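Local coordinates for alpha-glucosidase (PDB 5XFM), which hydrolyses glycosides as a family 97 glycoside hydrolase, acting as both a beta-L-arabinopyranosidase and an alpha-galactosidase, at residues E174-A179 with A453-E458; T154-Q159 with H191-P196; H433-P438 with V449-V454. The protein carries 1 engineered substitution. All blocks are in the same frame, centred on the assembly; numbering follows the deposited sequence.

Interaction 1: E174-A179 with A453-E458; sequences EEEYKA and AVLASE. With CA (calcium ion), chain E.
E174 and L455 bury the most surface where 174-179 meets the 453-458 loop. E174 runs over that loop, with CG 3.2 Å from V454 O. CG stands beside the backbone N (chi1 -83°) and the chain is extended beyond it. This carries the carboxylate to a calcium ion, which E174 OE2 binds at 2.5 Å; OE1 is hydrogen-bonded to S172. E458 crosses E174 at about a right angle and reaches the ion with its OE2 at 2.6 Å. The two carboxylate planes are turned 64° apart, and the shared ion probably offsets their like charges. L455 lays its methyls on the facing backbone. L455 CD2 lies 3.5 Å from E174 O, and CD1 3.3 Å from E175 O. CD1 also touches CG of E176, whose carboxylate is held by H465. One water takes the N-H of L455 and donates to E175 O. Another takes the N-H of A456 and lies 2.9 Å from E174 OE2. E452 is the third protein ligand, and four waters complete the shell. The ion thus bridges the N-terminal domain and the catalytic barrel, consistent with the active-site calcium of family 97 enzymes.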
ATOM      1  N   GLU A 174      -7.152   3.134   8.745  1.00 20.55           N
ATOM      2  CA  GLU A 174      -6.266   3.165   9.897  1.00 17.96           C
ATOM      3  C   GLU A 174      -6.772   2.247  11.007  1.00 17.44           C
ATOM      4  O   GLU A 174      -7.084   2.697  12.100  1.00 13.48           O
ATOM      5  CB  GLU A 174      -6.107   4.609  10.401  1.00 16.56           C
ATOM      6  CG  GLU A 174      -5.051   5.402   9.628  1.00 16.11           C
ATOM      7  CD  GLU A 174      -5.180   6.917   9.782  1.00 20.39           C
ATOM      8  OE1 GLU A 174      -6.190   7.395  10.331  1.00 24.64           O
ATOM      9  OE2 GLU A 174      -4.237   7.633   9.386  1.00 21.46           O
ATOM     10  N   GLU A 175      -6.838   0.948  10.723  1.00 22.94           N
ATOM     11  CA  GLU A 175      -7.357  -0.001  11.701  1.00 17.59           C
ATOM     12  C   GLU A 175      -6.371  -1.131  11.979  1.00 14.66           C
ATOM     13  O   GLU A 175      -5.371  -1.295  11.277  1.00 18.61           O
ATOM     14  CB  GLU A 175      -8.698  -0.567  11.228  1.00 17.49           C
ATOM     15  CG  GLU A 175      -9.721   0.514  10.875  1.00 19.46           C
ATOM     16  CD  GLU A 175     -10.161   1.351  12.064  1.00 23.84           C
ATOM     17  OE1 GLU A 175     -10.231   0.817  13.193  1.00 20.74           O
ATOM     18  OE2 GLU A 175     -10.425   2.560  11.868  1.00 23.63           O
ATOM     19  N   GLU A 176      -6.654  -1.905  13.019  1.00 20.53           N
ATOM     20  CA  GLU A 176      -5.719  -2.915  13.488  1.00 17.86           C
ATOM     21  C   GLU A 176      -6.053  -4.290  12.938  1.00 17.42           C
ATOM     22  O   GLU A 176      -7.199  -4.559  12.581  1.00 15.84           O
ATOM     23  CB  GLU A 176      -5.711  -2.964  15.013  1.00 14.42           C
ATOM     24  CG  GLU A 176      -5.143  -1.729  15.663  1.00 18.84           C
ATOM     25  CD  GLU A 176      -5.224  -1.789  17.168  1.00 18.53           C
ATOM     26  OE1 GLU A 176      -4.276  -2.312  17.794  1.00 22.43           O
ATOM     27  OE2 GLU A 176      -6.239  -1.328  17.723  1.00 23.12           O
ATOM     28  N   TYR A 177      -5.040  -5.155  12.897  1.00 20.54           N
ATOM     29  CA  TYR A 177      -5.174  -6.522  12.395  1.00 18.58           C
ATOM     30  C   TYR A 177      -5.370  -7.554  13.498  1.00 22.59           C
ATOM     31  O   TYR A 177      -5.049  -7.305  14.656  1.00 20.81           O
ATOM     32  CB  TYR A 177      -3.936  -6.923  11.587  1.00 19.38           C
ATOM     33  CG  TYR A 177      -3.730  -6.176  10.295  1.00 21.28           C
ATOM     34  CD1 TYR A 177      -3.119  -4.923  10.287  1.00 16.47           C
ATOM     35  CD2 TYR A 177      -4.110  -6.737   9.079  1.00 11.99           C
ATOM     36  CE1 TYR A 177      -2.911  -4.237   9.111  1.00 14.36           C
ATOM     37  CE2 TYR A 177      -3.904  -6.059   7.889  1.00 18.28           C
ATOM     38  CZ  TYR A 177      -3.304  -4.808   7.912  1.00 21.13           C
ATOM     39  OH  TYR A 177      -3.092  -4.125   6.744  1.00 15.52           O
ATOM     40  N   LYS A 178      -5.918  -8.706  13.115  1.00 24.34           N
ATOM     41  CA  LYS A 178      -5.878  -9.920  13.923  1.00 21.29           C
ATOM     42  C   LYS A 178      -5.182 -11.026  13.132  1.00 25.90           C
ATOM     43  O   LYS A 178      -5.526 -11.284  11.976  1.00 26.52           O
ATOM     44  CB  LYS A 178      -7.280 -10.375  14.330  1.00 26.49           C
ATOM     45  CG  LYS A 178      -8.050  -9.398  15.191  1.00 36.10           C
ATOM     46  CD  LYS A 178      -9.290 -10.066  15.777  1.00 39.06           C
ATOM     47  CE  LYS A 178     -10.348 -10.329  14.705  1.00 35.24           C
ATOM     48  NZ  LYS A 178     -11.546 -11.060  15.214  1.00 30.54           N
ATOM     49  N   ALA A 179      -4.182 -11.657  13.737  1.00 21.56           N
ATOM     50  CA  ALA A 179      -3.413 -12.669  13.026  1.00 22.57           C
ATOM     51  C   ALA A 179      -4.027 -14.047  13.217  1.00 24.01           C
ATOM     52  O   ALA A 179      -4.409 -14.411  14.324  1.00 29.66           O
ATOM     53  CB  ALA A 179      -1.959 -12.666  13.491  1.00 20.79           C
ATOM     54  N   ALA A 453      -2.797   5.266   4.462  1.00 14.43           N
ATOM     55  CA  ALA A 453      -3.665   4.083   4.465  1.00 18.17           C
ATOM     56  C   ALA A 453      -3.147   2.980   5.384  1.00 16.34           C
ATOM     57  O   ALA A 453      -3.179   1.802   5.035  1.00 18.63           O
ATOM     58  CB  ALA A 453      -3.831   3.546   3.049  1.00 18.10           C
ATOM     59  N   VAL A 454      -2.699   3.377   6.569  1.00 15.88           N
ATOM     60  CA  VAL A 454      -2.149   2.456   7.551  1.00 13.76           C
ATOM     61  C   VAL A 454      -2.047   3.197   8.875  1.00 23.48           C
ATOM     62  O   VAL A 454      -2.044   4.435   8.903  1.00 17.68           O
ATOM     63  CB  VAL A 454      -0.746   1.928   7.133  1.00 12.95           C
ATOM     64  CG1 VAL A 454       0.289   3.040   7.199  1.00 16.64           C
ATOM     65  CG2 VAL A 454      -0.307   0.764   7.999  1.00 13.45           C
ATOM     66  N   LEU A 455      -1.990   2.442   9.966  1.00 18.36           N
ATOM     67  CA  LEU A 455      -1.674   3.006  11.260  1.00 17.26           C
ATOM     68  C   LEU A 455      -0.196   3.386  11.250  1.00 19.62           C
ATOM     69  O   LEU A 455       0.679   2.550  11.479  1.00 17.23           O
ATOM     70  CB  LEU A 455      -2.008   2.008  12.372  1.00 16.68           C
ATOM     71  CG  LEU A 455      -3.512   1.970  12.648  1.00 17.29           C
ATOM     72  CD1 LEU A 455      -3.918   0.755  13.435  1.00 12.72           C
ATOM     73  CD2 LEU A 455      -3.908   3.239  13.393  1.00 17.69           C
ATOM     74  N   ALA A 456       0.075   4.653  10.958  1.00 18.98           N
ATOM     75  CA  ALA A 456       1.450   5.121  10.810  1.00 24.94           C
ATOM     76  C   ALA A 456       2.118   5.372  12.161  1.00 21.67           C
ATOM     77  O   ALA A 456       1.507   5.207  13.217  1.00 17.48           O
ATOM     78  CB  ALA A 456       1.491   6.386   9.958  1.00 21.92           C
ATOM     79  N   SER A 457       3.387   5.755  12.102  1.00 21.64           N
ATOM     80  CA  SER A 457       4.206   5.972  13.286  1.00 21.16           C
ATOM     81  C   SER A 457       3.635   7.026  14.233  1.00 21.92           C
ATOM     82  O   SER A 457       3.960   7.033  15.424  1.00 22.49           O
ATOM     83  CB  SER A 457       5.624   6.355  12.854  1.00 25.71           C
ATOM     84  OG  SER A 457       5.639   7.630  12.236  1.00 26.65           O
ATOM     85  N   GLU A 458       2.792   7.914  13.702  1.00 23.77           N
ATOM     86  CA  GLU A 458       2.127   8.937  14.514  1.00 23.58           C
ATOM     87  C   GLU A 458       1.379   8.298  15.685  1.00 23.76           C
ATOM     88  O   GLU A 458       1.336   8.847  16.786  1.00 19.16           O
ATOM     89  CB  GLU A 458       1.165   9.786  13.658  1.00 26.72           C
ATOM     90  CG  GLU A 458      -0.110   9.061  13.209  1.00 26.28           C
ATOM     91  CD  GLU A 458      -1.084   9.950  12.438  1.00 31.83           C
ATOM     92  OE1 GLU A 458      -0.969  11.195  12.518  1.00 30.24           O
ATOM     93  OE2 GLU A 458      -1.974   9.391  11.756  1.00 24.35           O
TER
HETATM   94 CA    CA E 701      -3.217   9.946   9.561  1.00 20.38          CA
HETATM   95  O   HOH W   1      -1.921   6.481  10.654  1.00 17.18           O
HETATM   96  O   HOH W   2      -4.960  10.121  11.349  1.00 24.69           O
HETATM   97  O   HOH W   3      -3.236  -0.180   9.891  1.00 16.35           O
HETATM   98  O   HOH W   4      -3.471  11.823  11.685  1.00 19.68           O
HETATM   99  O   HOH W   5      -4.989  11.186   8.617  1.00 20.70           O
HETATM  100  O   HOH W   6      -1.895  11.814   8.795  1.00 23.00           O

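Interaction 2: T154-Q159 with H191-P196; sequences TFLCPQ and HGYTFP
A single antiparallel beta bridge, P158 with Y193, joins the chain just past strand 153-156 to the loop that leads into strand 197-200. The two residues form a non-hydrogen-bonded pair, so the bonds fall to their neighbours. T194 N donates to C157 O at 3.3 Å, nearly along the C=O axis. Q159 N donates to G192 O at 2.9 Å, a fairly straight bond (166°). P158 has no N-H, and the bridge asks for none from it. Its CA also makes a CA-H...O contact with G192 O.

Strands 153-156 and 197-200 are antiparallel neighbours in a large sheet of the N-terminal domain, which belongs to the galactose mutarotase clan. F155 pairs with L198 there. From that pair to the bridge, one side advances three residues and the other five. Within this uneven stretch a water accepts from C157 N and donates to P196 O.

Y193 packs its ring against L156. CD1 of L156 sits over the centre of the Y193 ring, 3.6 Å from the centroid and 4° off the normal, a CH-pi contact. CB of L156 meets Y193 CD1 at 3.6 Å, and C157 O lies at the ring edge. Without the ring, as with an alanine at Y193, L156 would probably lose the face it rests on and a gap would open beside the bridge.

Q159 is bent at chi2 (68°), which folds its amide back over T194. CG2 of T194 touches both CB and CD of Q159, each at 3.7 Å. A water links P158 O to T194 OG1, which also lies 3.7 Å from C157 SG. At the far end CB of H191 meets Q159 O at 3.7 Å. A further water accepts from H191 N and donates to Q159 O and G192 O.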
ATOM      1  N   THR A 154      -7.408 -16.027   8.785  1.00 22.47           N
ATOM      2  CA  THR A 154      -7.371 -14.702   8.171  1.00 24.53           C
ATOM      3  C   THR A 154      -6.471 -13.694   8.892  1.00 21.03           C
ATOM      4  O   THR A 154      -6.279 -13.768  10.104  1.00 23.15           O
ATOM      5  CB  THR A 154      -8.795 -14.102   8.097  1.00 22.10           C
ATOM      6  OG1 THR A 154      -9.164 -13.602   9.386  1.00 15.99           O
ATOM      7  CG2 THR A 154      -9.816 -15.156   7.672  1.00 22.54           C
ATOM      8  N   PHE A 155      -5.936 -12.748   8.123  1.00 15.48           N
ATOM      9  CA  PHE A 155      -5.144 -11.634   8.641  1.00 17.28           C
ATOM     10  C   PHE A 155      -5.744 -10.346   8.086  1.00 20.41           C
ATOM     11  O   PHE A 155      -5.286  -9.826   7.064  1.00 23.19           O
ATOM     12  CB  PHE A 155      -3.668 -11.758   8.238  1.00 16.79           C
ATOM     13  CG  PHE A 155      -2.988 -13.011   8.743  1.00 19.11           C
ATOM     14  CD1 PHE A 155      -3.297 -14.256   8.214  1.00 23.00           C
ATOM     15  CD2 PHE A 155      -2.004 -12.935   9.714  1.00 22.15           C
ATOM     16  CE1 PHE A 155      -2.666 -15.404   8.669  1.00 22.66           C
ATOM     17  CE2 PHE A 155      -1.363 -14.078  10.171  1.00 25.84           C
ATOM     18  CZ  PHE A 155      -1.695 -15.314   9.646  1.00 25.52           C
ATOM     19  N   LEU A 156      -6.768  -9.840   8.767  1.00 20.59           N
ATOM     20  CA  LEU A 156      -7.576  -8.733   8.264  1.00 15.61           C
ATOM     21  C   LEU A 156      -7.653  -7.536   9.209  1.00 19.86           C
ATOM     22  O   LEU A 156      -7.608  -7.687  10.432  1.00 18.04           O
ATOM     23  CB  LEU A 156      -9.002  -9.222   7.988  1.00 16.66           C
ATOM     24  CG  LEU A 156      -9.150 -10.550   7.243  1.00 18.86           C
ATOM     25  CD1 LEU A 156     -10.597 -11.037   7.225  1.00 13.39           C
ATOM     26  CD2 LEU A 156      -8.637 -10.378   5.829  1.00 17.22           C
ATOM     27  N   CYS A 157      -7.797  -6.348   8.631  1.00 16.32           N
ATOM     28  CA  CYS A 157      -8.155  -5.166   9.405  1.00 16.92           C
ATOM     29  C   CYS A 157      -9.511  -4.661   8.912  1.00 19.21           C
ATOM     30  O   CYS A 157      -9.768  -4.607   7.702  1.00 19.45           O
ATOM     31  CB  CYS A 157      -7.087  -4.076   9.289  1.00 16.86           C
ATOM     32  SG  CYS A 157      -6.823  -3.458   7.613  1.00 20.19           S
ATOM     33  N   PRO A 158     -10.384  -4.288   9.850  1.00 19.71           N
ATOM     34  CA  PRO A 158     -11.770  -3.971   9.514  1.00 20.70           C
ATOM     35  C   PRO A 158     -11.929  -2.599   8.887  1.00 24.24           C
ATOM     36  O   PRO A 158     -11.087  -1.723   9.084  1.00 18.06           O
ATOM     37  CB  PRO A 158     -12.458  -4.014  10.870  1.00 15.62           C
ATOM     38  CG  PRO A 158     -11.393  -3.487  11.796  1.00 17.43           C
ATOM     39  CD  PRO A 158     -10.114  -4.082  11.286  1.00 15.02           C
ATOM     40  N   GLN A 159     -12.993  -2.437   8.115  1.00 21.94           N
ATOM     41  CA  GLN A 159     -13.437  -1.121   7.689  1.00 20.36           C
ATOM     42  C   GLN A 159     -14.224  -0.472   8.834  1.00 19.37           C
ATOM     43  O   GLN A 159     -15.068  -1.117   9.454  1.00 25.59           O
ATOM     44  CB  GLN A 159     -14.281  -1.227   6.414  1.00 13.86           C
ATOM     45  CG  GLN A 159     -14.983   0.061   6.013  1.00 19.13           C
ATOM     46  CD  GLN A 159     -14.026   1.150   5.567  1.00 21.36           C
ATOM     47  OE1 GLN A 159     -13.166   1.591   6.331  1.00 21.30           O
ATOM     48  NE2 GLN A 159     -14.196   1.614   4.336  1.00 20.46           N
ATOM     49  N   HIS A 191     -18.625  -3.786   9.090  1.00 19.38           N
ATOM     50  CA  HIS A 191     -18.567  -3.296   7.714  1.00 20.93           C
ATOM     51  C   HIS A 191     -17.518  -4.031   6.881  1.00 17.38           C
ATOM     52  O   HIS A 191     -17.022  -3.500   5.889  1.00 22.10           O
ATOM     53  CB  HIS A 191     -18.299  -1.790   7.702  1.00 16.56           C
ATOM     54  CG  HIS A 191     -19.346  -0.988   8.416  1.00 21.74           C
ATOM     55  ND1 HIS A 191     -20.666  -0.961   8.016  1.00 23.42           N
ATOM     56  CD2 HIS A 191     -19.268  -0.184   9.503  1.00 22.68           C
ATOM     57  CE1 HIS A 191     -21.356  -0.179   8.829  1.00 18.03           C
ATOM     58  NE2 HIS A 191     -20.531   0.306   9.739  1.00 19.93           N
ATOM     59  N   GLY A 192     -17.208  -5.266   7.263  1.00 15.78           N
ATOM     60  CA  GLY A 192     -16.200  -6.050   6.570  1.00 19.23           C
ATOM     61  C   GLY A 192     -14.790  -5.498   6.694  1.00 17.47           C
ATOM     62  O   GLY A 192     -14.442  -4.880   7.694  1.00 21.40           O
ATOM     63  N   TYR A 193     -13.974  -5.708   5.668  1.00 23.98           N
ATOM     64  CA  TYR A 193     -12.539  -5.455   5.767  1.00 17.66           C
ATOM     65  C   TYR A 193     -11.996  -4.714   4.551  1.00 15.00           C
ATOM     66  O   TYR A 193     -12.467  -4.918   3.432  1.00 22.52           O
ATOM     67  CB  TYR A 193     -11.799  -6.780   5.941  1.00 15.99           C
ATOM     68  CG  TYR A 193     -12.456  -7.679   6.956  1.00 21.03           C
ATOM     69  CD1 TYR A 193     -12.148  -7.580   8.304  1.00 17.77           C
ATOM     70  CD2 TYR A 193     -13.410  -8.612   6.568  1.00 24.46           C
ATOM     71  CE1 TYR A 193     -12.758  -8.396   9.232  1.00 22.02           C
ATOM     72  CE2 TYR A 193     -14.028  -9.428   7.491  1.00 23.00           C
ATOM     73  CZ  TYR A 193     -13.699  -9.316   8.819  1.00 16.72           C
ATOM     74  OH  TYR A 193     -14.306 -10.131   9.735  1.00 17.84           O
ATOM     75  N   THR A 194     -11.005  -3.859   4.759  1.00 16.47           N
ATOM     76  CA  THR A 194     -10.416  -3.147   3.631  1.00 19.72           C
ATOM     77  C   THR A 194      -9.242  -3.919   3.039  1.00 15.86           C
ATOM     78  O   THR A 194      -8.549  -4.657   3.748  1.00 13.26           O
ATOM     79  CB  THR A 194      -9.956  -1.727   4.011  1.00 12.04           C
ATOM     80  OG1 THR A 194      -8.942  -1.793   5.019  1.00 14.30           O
ATOM     81  CG2 THR A 194     -11.137  -0.909   4.488  1.00 15.10           C
ATOM     82  N   PHE A 195      -9.043  -3.748   1.732  1.00 13.06           N
ATOM     83  CA  PHE A 195      -7.956  -4.393   0.997  1.00 14.14           C
ATOM     84  C   PHE A 195      -6.602  -3.876   1.457  1.00 14.43           C
ATOM     85  O   PHE A 195      -6.512  -2.765   1.981  1.00 15.84           O
ATOM     86  CB  PHE A 195      -8.119  -4.174  -0.519  1.00 15.65           C
ATOM     87  CG  PHE A 195      -9.282  -4.913  -1.126  1.00 16.34           C
ATOM     88  CD1 PHE A 195      -9.449  -6.275  -0.910  1.00 16.89           C
ATOM     89  CD2 PHE A 195     -10.206  -4.245  -1.916  1.00 17.65           C
ATOM     90  CE1 PHE A 195     -10.514  -6.959  -1.472  1.00 16.63           C
ATOM     91  CE2 PHE A 195     -11.276  -4.921  -2.478  1.00 19.42           C
ATOM     92  CZ  PHE A 195     -11.430  -6.282  -2.256  1.00 17.81           C
ATOM     93  N   PRO A 196      -5.545  -4.692   1.293  1.00 14.35           N
ATOM     94  CA  PRO A 196      -5.620  -6.084   0.831  1.00 13.89           C
ATOM     95  C   PRO A 196      -5.897  -7.033   1.989  1.00 14.49           C
ATOM     96  O   PRO A 196      -5.796  -6.641   3.157  1.00 13.08           O
ATOM     97  CB  PRO A 196      -4.238  -6.321   0.217  1.00 17.06           C
ATOM     98  CG  PRO A 196      -3.331  -5.451   1.049  1.00 11.49           C
ATOM     99  CD  PRO A 196      -4.150  -4.216   1.356  1.00 10.87           C
TER
HETATM  100  O   HOH W   7      -7.430  -6.700   5.769  1.00 15.30           O
HETATM  101  O   HOH W   8      -9.407  -0.065   7.291  1.00 18.32           O
HETATM  102  O   HOH W   9     -15.925  -3.637   9.973  1.00 17.46           O

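Interaction 3: H433-P438 with V449-V454; sequences HGCTLP and VGSEAV. With CA (calcium ion), chain E.
H433 and E452 meet in a buried contact of the catalytic TIM barrel. It joins the loop after strand 429-432 to the end of the parallel neighbour 448-451 and the loop that follows, so it lies at the C-terminal ends of these strands. There E452 binds calcium with both carboxylate oxygens, OE2 at 2.4 Å and OE1 at 2.7 Å. Its CG is opposite the backbone N (chi1 -169°) and the chain is extended, which takes the carboxylate past H433 to the ion. E452 OE1 is gripped again by G434 N, a bond of 2.8 Å and 169°. This bond probably helps the calcium fix how the carboxylate is turned. CB of E452 lies over the face of the H433 ring, 3.7 Å from its centroid, as a CH-pi contact. E174 and E458 bring further carboxylates to the metal.

SG of C435 comes within 3.5 Å of E452 N and also touches CB of S451. CB of A453 rests on T436 O at 3.6 Å. A water takes the N-H groups of C435 and A453. In the plane of the H433 ring, ND1 is hydrogen-bonded at 3.0 Å to a water that also binds the calcium.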
ATOM      1  N   HIS A 433      -2.488  11.269   2.603  1.00 18.14           N
ATOM      2  CA  HIS A 433      -2.693  10.828   3.978  1.00 17.90           C
ATOM      3  C   HIS A 433      -4.182  10.858   4.305  1.00 18.94           C
ATOM      4  O   HIS A 433      -4.965  11.488   3.590  1.00 17.83           O
ATOM      5  CB  HIS A 433      -1.913  11.703   4.959  1.00 17.92           C
ATOM      6  CG  HIS A 433      -0.545  11.188   5.272  1.00 16.60           C
ATOM      7  ND1 HIS A 433      -0.153  10.853   6.551  1.00 22.29           N
ATOM      8  CD2 HIS A 433       0.525  10.951   4.479  1.00 16.73           C
ATOM      9  CE1 HIS A 433       1.096  10.424   6.529  1.00 23.66           C
ATOM     10  NE2 HIS A 433       1.530  10.475   5.281  1.00 14.43           N
ATOM     11  N   GLY A 434      -4.566  10.174   5.381  1.00 20.77           N
ATOM     12  CA  GLY A 434      -5.955  10.112   5.808  1.00 14.55           C
ATOM     13  C   GLY A 434      -6.788   9.616   4.658  1.00 14.48           C
ATOM     14  O   GLY A 434      -7.839  10.177   4.347  1.00 17.44           O
ATOM     15  N   CYS A 435      -6.312   8.537   4.048  1.00 15.71           N
ATOM     16  CA  CYS A 435      -6.684   8.207   2.678  1.00 15.48           C
ATOM     17  C   CYS A 435      -6.968   6.732   2.473  1.00 21.08           C
ATOM     18  O   CYS A 435      -6.813   5.910   3.385  1.00 19.90           O
ATOM     19  CB  CYS A 435      -5.564   8.632   1.722  1.00 11.72           C
ATOM     20  SG  CYS A 435      -3.974   7.795   2.046  1.00 20.60           S
ATOM     21  N   THR A 436      -7.379   6.406   1.256  1.00 15.47           N
ATOM     22  CA  THR A 436      -7.656   5.032   0.905  1.00 15.38           C
ATOM     23  C   THR A 436      -6.404   4.339   0.396  1.00 21.32           C
ATOM     24  O   THR A 436      -5.392   4.990   0.107  1.00 17.68           O
ATOM     25  CB  THR A 436      -8.747   4.948  -0.153  1.00 14.79           C
ATOM     26  OG1 THR A 436      -9.171   3.588  -0.315  1.00 16.75           O
ATOM     27  CG2 THR A 436      -8.261   5.519  -1.490  1.00 15.10           C
ATOM     28  N   LEU A 437      -6.490   3.015   0.284  1.00 12.96           N
ATOM     29  CA  LEU A 437      -5.404   2.200  -0.238  1.00 16.78           C
ATOM     30  C   LEU A 437      -5.095   2.602  -1.675  1.00 18.18           C
ATOM     31  O   LEU A 437      -6.015   2.850  -2.451  1.00 17.55           O
ATOM     32  CB  LEU A 437      -5.779   0.715  -0.181  1.00 15.77           C
ATOM     33  CG  LEU A 437      -4.748  -0.309  -0.653  1.00 20.78           C
ATOM     34  CD1 LEU A 437      -3.733  -0.510   0.455  1.00 16.24           C
ATOM     35  CD2 LEU A 437      -5.382  -1.645  -1.057  1.00 18.70           C
ATOM     36  N   PRO A 438      -3.799   2.690  -2.031  1.00 20.26           N
ATOM     37  CA  PRO A 438      -3.418   2.939  -3.425  1.00 18.76           C
ATOM     38  C   PRO A 438      -3.695   1.698  -4.265  1.00 19.35           C
ATOM     39  O   PRO A 438      -3.473   0.579  -3.802  1.00 20.02           O
ATOM     40  CB  PRO A 438      -1.919   3.231  -3.336  1.00 14.96           C
ATOM     41  CG  PRO A 438      -1.478   2.464  -2.133  1.00 18.73           C
ATOM     42  CD  PRO A 438      -2.617   2.568  -1.157  1.00 17.87           C
ATOM     43  N   VAL A 449       3.686   9.664  -5.218  1.00 22.31           N
ATOM     44  CA  VAL A 449       4.838   9.218  -4.435  1.00 21.65           C
ATOM     45  C   VAL A 449       4.482   8.662  -3.047  1.00 21.47           C
ATOM     46  O   VAL A 449       5.261   8.793  -2.101  1.00 25.89           O
ATOM     47  CB  VAL A 449       5.874  10.346  -4.279  1.00 22.32           C
ATOM     48  CG1 VAL A 449       6.463  10.710  -5.646  1.00 21.17           C
ATOM     49  CG2 VAL A 449       5.261  11.565  -3.597  1.00 22.30           C
ATOM     50  N   GLY A 450       3.315   8.033  -2.928  1.00 17.44           N
ATOM     51  CA  GLY A 450       2.996   7.300  -1.720  1.00 20.65           C
ATOM     52  C   GLY A 450       1.716   7.683  -1.006  1.00 22.14           C
ATOM     53  O   GLY A 450       1.164   8.762  -1.223  1.00 27.34           O
ATOM     54  N   SER A 451       1.271   6.788  -0.128  1.00 12.11           N
ATOM     55  CA  SER A 451       0.012   6.935   0.596  1.00 18.78           C
ATOM     56  C   SER A 451       0.156   6.487   2.048  1.00 17.49           C
ATOM     57  O   SER A 451       1.031   5.681   2.380  1.00 13.26           O
ATOM     58  CB  SER A 451      -1.093   6.106  -0.069  1.00 19.48           C
ATOM     59  OG  SER A 451      -1.474   6.641  -1.321  1.00 23.66           O
ATOM     60  N   GLU A 452      -0.716   6.986   2.915  1.00 18.82           N
ATOM     61  CA  GLU A 452      -0.709   6.530   4.301  1.00 17.28           C
ATOM     62  C   GLU A 452      -1.473   5.197   4.344  1.00 15.47           C
ATOM     63  O   GLU A 452      -0.867   4.133   4.223  1.00 17.60           O
ATOM     64  CB  GLU A 452      -1.318   7.584   5.235  1.00 19.19           C
ATOM     65  CG  GLU A 452      -1.133   7.319   6.740  1.00 15.63           C
ATOM     66  CD  GLU A 452      -1.823   8.374   7.592  1.00 24.97           C
ATOM     67  OE1 GLU A 452      -2.844   8.930   7.128  1.00 20.87           O
ATOM     68  OE2 GLU A 452      -1.352   8.653   8.719  1.00 27.02           O
ATOM     69  N   ALA A 453      -2.797   5.266   4.462  1.00 14.43           N
ATOM     70  CA  ALA A 453      -3.665   4.083   4.465  1.00 18.17           C
ATOM     71  C   ALA A 453      -3.147   2.980   5.384  1.00 16.34           C
ATOM     72  O   ALA A 453      -3.179   1.802   5.035  1.00 18.63           O
ATOM     73  CB  ALA A 453      -3.831   3.546   3.049  1.00 18.10           C
ATOM     74  N   VAL A 454      -2.699   3.377   6.569  1.00 15.88           N
ATOM     75  CA  VAL A 454      -2.149   2.456   7.551  1.00 13.76           C
ATOM     76  C   VAL A 454      -2.047   3.197   8.875  1.00 23.48           C
ATOM     77  O   VAL A 454      -2.044   4.435   8.903  1.00 17.68           O
ATOM     78  CB  VAL A 454      -0.746   1.928   7.133  1.00 12.95           C
ATOM     79  CG1 VAL A 454       0.289   3.040   7.199  1.00 16.64           C
ATOM     80  CG2 VAL A 454      -0.307   0.764   7.999  1.00 13.45           C
TER
HETATM   81 CA    CA E 701      -3.217   9.946   9.561  1.00 20.38          CA
HETATM   82  O   HOH W   6      -1.895  11.814   8.795  1.00 23.00           O
HETATM   83  O   HOH W  10      -4.654   7.215   6.142  1.00 12.08           O
HETATM   84  O   HOH W   5      -4.989  11.186   8.617  1.00 20.70           O
HETATM   85  O   HOH W   2      -4.960  10.121  11.349  1.00 24.69           O
HETATM   86  O   HOH W   4      -3.471  11.823  11.685  1.00 19.68           O

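The chain first lays down 154-159, at the end of strand 153-156. It then passes 174-179, which enters the neighbouring strand 178-182, before 191-196 closes interaction 2. Interaction 1 therefore opens inside that short loop and crosses interaction 2. It closes only some 270 residues later, at 453-458. Within this long loop, 433-438 and 449-454 close interaction 3 across two adjacent barrel strands. Interactions 1 and 3 end on the same stretch, share A453 and V454, and meet at one calcium ion. Interaction 2 stays inside the N-terminal domain but packs on both others: P158 on E175, and F195 on L437. Of the three, interaction 1 itself joins that domain to the barrel.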